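Local coordinates for protein phytase (Klebsiella pneumoniae, PDB 2WU0) that probably removes phosphate from phytate (inositol hexakisphosphate), at residues I91-S96 against L286-D291. The protein carries 4 engineered substitutions. Sequence-based numbering, arbitrary orientation.
Sequences IYVRAS and LLVAHD. With SO4 (sulfate ion), chain F.
L286 joins Y92 and R94: its N donates to Y92 O (3.0 Å), and its O accepts from R94 N (2.9 Å). Its side chain runs alongside V93 on the same face, with CD2 4.0 Å from V93 CG1. L287 is on the other face of the sheet, where its CD2 meets R94 CB at 3.8 Å; the extended R94 chain carries its guanidinium off to a salt bridge with D128. V288 continues the parallel ladder, N to R94 O and O from S96 N, and its CB packs against A95 CB on the face where helix 99-112 covers V93 and A95. These neighbouring parallel strands belong to the central sheet of the histidine phosphatase alpha/beta domain, and strand 284-289 runs out into the family's His-Asp signature, H290-D291. Past A289, S96 OG, anti to its own N (chi1 169°), reaches H290 NE2 at 2.7 Å, and Q132 also bonds that hydroxyl. H290 ND1 donates to sulfate O3 (3.0 Å), so the imidazole is held at both nitrogens. D291 N, opening helix 291-300, donates to sulfate O2 (2.8 Å). Also hydrogen-bonded by NE of R24, R28 and R100, the sulfate, probably from the crystallisation liquor, is consistent with a substrate phosphate site.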
ATOM      1  N   ILE A  91      19.293   2.694  -9.630  1.00 25.87           N
ATOM      2  CA  ILE A  91      18.207   2.589  -8.655  1.00 24.76           C
ATOM      3  C   ILE A  91      18.578   3.274  -7.344  1.00 24.32           C
ATOM      4  O   ILE A  91      19.728   3.292  -6.958  1.00 24.82           O
ATOM      5  CB  ILE A  91      17.870   1.082  -8.405  1.00 25.62           C
ATOM      6  CG1 ILE A  91      16.596   0.917  -7.560  1.00 25.04           C
ATOM      7  CG2 ILE A  91      19.074   0.335  -7.764  1.00 23.98           C
ATOM      8  CD1 ILE A  91      16.143  -0.517  -7.431  1.00 23.67           C
ATOM      9  N   TYR A  92      17.607   3.878  -6.681  1.00 24.25           N
ATOM     10  CA  TYR A  92      17.787   4.339  -5.307  1.00 23.89           C
ATOM     11  C   TYR A  92      16.576   3.879  -4.523  1.00 24.12           C
ATOM     12  O   TYR A  92      15.443   4.212  -4.883  1.00 24.79           O
ATOM     13  CB  TYR A  92      17.891   5.857  -5.220  1.00 24.36           C
ATOM     14  CG  TYR A  92      18.134   6.362  -3.808  1.00 24.80           C
ATOM     15  CD1 TYR A  92      19.420   6.365  -3.265  1.00 26.13           C
ATOM     16  CD2 TYR A  92      17.081   6.823  -3.011  1.00 25.19           C
ATOM     17  CE1 TYR A  92      19.656   6.819  -1.984  1.00 25.56           C
ATOM     18  CE2 TYR A  92      17.308   7.280  -1.721  1.00 24.55           C
ATOM     19  CZ  TYR A  92      18.596   7.274  -1.218  1.00 24.67           C
ATOM     20  OH  TYR A  92      18.849   7.716   0.049  1.00 23.63           O
ATOM     21  N   VAL A  93      16.819   3.102  -3.471  1.00 23.63           N
ATOM     22  CA  VAL A  93      15.758   2.566  -2.642  1.00 22.73           C
ATOM     23  C   VAL A  93      15.750   3.288  -1.310  1.00 22.30           C
ATOM     24  O   VAL A  93      16.779   3.399  -0.639  1.00 21.93           O
ATOM     25  CB  VAL A  93      15.926   1.055  -2.409  1.00 22.69           C
ATOM     26  CG1 VAL A  93      14.700   0.500  -1.709  1.00 21.20           C
ATOM     27  CG2 VAL A  93      16.160   0.330  -3.740  1.00 22.70           C
ATOM     28  N   ARG A  94      14.569   3.757  -0.927  1.00 22.01           N
ATOM     29  CA  ARG A  94      14.377   4.469   0.320  1.00 21.75           C
ATOM     30  C   ARG A  94      13.192   3.879   1.038  1.00 21.53           C
ATOM     31  O   ARG A  94      12.069   3.985   0.559  1.00 22.63           O
ATOM     32  CB  ARG A  94      14.130   5.942   0.041  1.00 21.67           C
ATOM     33  CG  ARG A  94      13.748   6.758   1.250  1.00 21.79           C
ATOM     34  CD  ARG A  94      14.026   8.241   1.012  1.00 22.07           C
ATOM     35  NE  ARG A  94      13.385   9.090   2.010  1.00 21.45           N
ATOM     36  CZ  ARG A  94      13.678  10.369   2.206  1.00 20.57           C
ATOM     37  NH1 ARG A  94      14.591  10.979   1.471  1.00 20.78           N
ATOM     38  NH2 ARG A  94      13.039  11.050   3.136  1.00 20.30           N
ATOM     39  N   ALA A  95      13.453   3.276   2.195  1.00 21.65           N
ATOM     40  CA  ALA A  95      12.448   2.560   2.971  1.00 21.31           C
ATOM     41  C   ALA A  95      12.129   3.292   4.265  1.00 21.15           C
ATOM     42  O   ALA A  95      12.996   3.916   4.878  1.00 19.84           O
ATOM     43  CB  ALA A  95      12.931   1.136   3.275  1.00 20.21           C
ATOM     44  N   SER A  96      10.860   3.219   4.662  1.00 21.94           N
ATOM     45  CA  SER A  96      10.433   3.622   6.000  1.00 22.13           C
ATOM     46  C   SER A  96      11.301   2.873   7.009  1.00 22.15           C
ATOM     47  O   SER A  96      11.580   1.704   6.815  1.00 22.32           O
ATOM     48  CB  SER A  96       8.956   3.271   6.198  1.00 22.06           C
ATOM     49  OG  SER A  96       8.544   3.408   7.542  1.00 22.14           O
ATOM     50  N   LEU A 286      12.634   3.689  -5.850  1.00 21.94           N
ATOM     51  CA  LEU A 286      11.768   2.740  -5.171  1.00 22.15           C
ATOM     52  C   LEU A 286      11.569   3.210  -3.739  1.00 22.99           C
ATOM     53  O   LEU A 286      12.536   3.347  -2.976  1.00 23.43           O
ATOM     54  CB  LEU A 286      12.399   1.348  -5.185  1.00 22.60           C
ATOM     55  CG  LEU A 286      11.688   0.219  -4.437  1.00 22.03           C
ATOM     56  CD1 LEU A 286      10.260   0.109  -4.920  1.00 23.40           C
ATOM     57  CD2 LEU A 286      12.431  -1.105  -4.615  1.00 20.93           C
ATOM     58  N   LEU A 287      10.316   3.479  -3.381  1.00 22.89           N
ATOM     59  CA  LEU A 287       9.968   3.900  -2.032  1.00 22.09           C
ATOM     60  C   LEU A 287       9.186   2.759  -1.440  1.00 22.26           C
ATOM     61  O   LEU A 287       8.240   2.267  -2.055  1.00 22.68           O
ATOM     62  CB  LEU A 287       9.130   5.180  -2.063  1.00 22.04           C
ATOM     63  CG  LEU A 287       9.783   6.357  -2.793  1.00 22.18           C
ATOM     64  CD1 LEU A 287       8.880   7.571  -2.815  1.00 22.66           C
ATOM     65  CD2 LEU A 287      11.112   6.695  -2.141  1.00 23.28           C
ATOM     66  N   VAL A 288       9.615   2.303  -0.269  1.00 21.92           N
ATOM     67  CA  VAL A 288       8.963   1.207   0.426  1.00 21.31           C
ATOM     68  C   VAL A 288       8.450   1.700   1.768  1.00 21.91           C
ATOM     69  O   VAL A 288       9.242   2.073   2.648  1.00 22.41           O
ATOM     70  CB  VAL A 288       9.943   0.082   0.662  1.00 21.32           C
ATOM     71  CG1 VAL A 288       9.243  -1.090   1.340  1.00 18.29           C
ATOM     72  CG2 VAL A 288      10.584  -0.312  -0.669  1.00 19.07           C
ATOM     73  N   ALA A 289       7.129   1.713   1.914  1.00 21.49           N
ATOM     74  CA  ALA A 289       6.470   2.263   3.091  1.00 21.55           C
ATOM     75  C   ALA A 289       5.210   1.451   3.393  1.00 22.01           C
ATOM     76  O   ALA A 289       5.199   0.237   3.200  1.00 21.19           O
ATOM     77  CB  ALA A 289       6.126   3.740   2.870  1.00 20.48           C
ATOM     78  N   HIS A 290       4.145   2.119   3.836  1.00 22.56           N
ATOM     79  CA  HIS A 290       2.997   1.413   4.398  1.00 23.09           C
ATOM     80  C   HIS A 290       1.750   1.628   3.582  1.00 23.82           C
ATOM     81  O   HIS A 290       1.705   2.507   2.702  1.00 23.00           O
ATOM     82  CB  HIS A 290       2.795   1.829   5.853  1.00 22.71           C
ATOM     83  CG  HIS A 290       4.079   1.890   6.608  1.00 21.99           C
ATOM     84  ND1 HIS A 290       4.720   0.759   7.054  1.00 20.61           N
ATOM     85  CD2 HIS A 290       4.900   2.931   6.893  1.00 21.06           C
ATOM     86  CE1 HIS A 290       5.860   1.108   7.629  1.00 25.94           C
ATOM     87  NE2 HIS A 290       5.999   2.421   7.532  1.00 19.96           N
ATOM     88  N   ASP A 291       0.758   0.779   3.866  1.00 24.43           N
ATOM     89  CA  ASP A 291      -0.535   0.865   3.220  1.00 25.16           C
ATOM     90  C   ASP A 291      -1.148   2.240   3.415  1.00 26.04           C
ATOM     91  O   ASP A 291      -1.700   2.811   2.477  1.00 27.53           O
ATOM     92  CB  ASP A 291      -1.500  -0.251   3.676  1.00 25.40           C
ATOM     93  CG  ASP A 291      -1.605  -0.404   5.187  1.00 25.94           C
ATOM     94  OD1 ASP A 291      -1.283   0.534   5.957  1.00 29.37           O
ATOM     95  OD2 ASP A 291      -2.051  -1.497   5.604  1.00 25.67           O
TER
HETATM   96  S   SO4 F1408       2.033  -1.976   6.702  1.00 29.07           S
HETATM   97  O1  SO4 F1408       1.683  -1.123   7.816  1.00 32.60           O
HETATM   98  O2  SO4 F1408       1.392  -1.411   5.527  1.00 31.59           O
HETATM   99  O3  SO4 F1408       3.478  -1.966   6.547  1.00 30.23           O
HETATM  100  O4  SO4 F1408       1.580  -3.332   6.890  1.00 28.19           O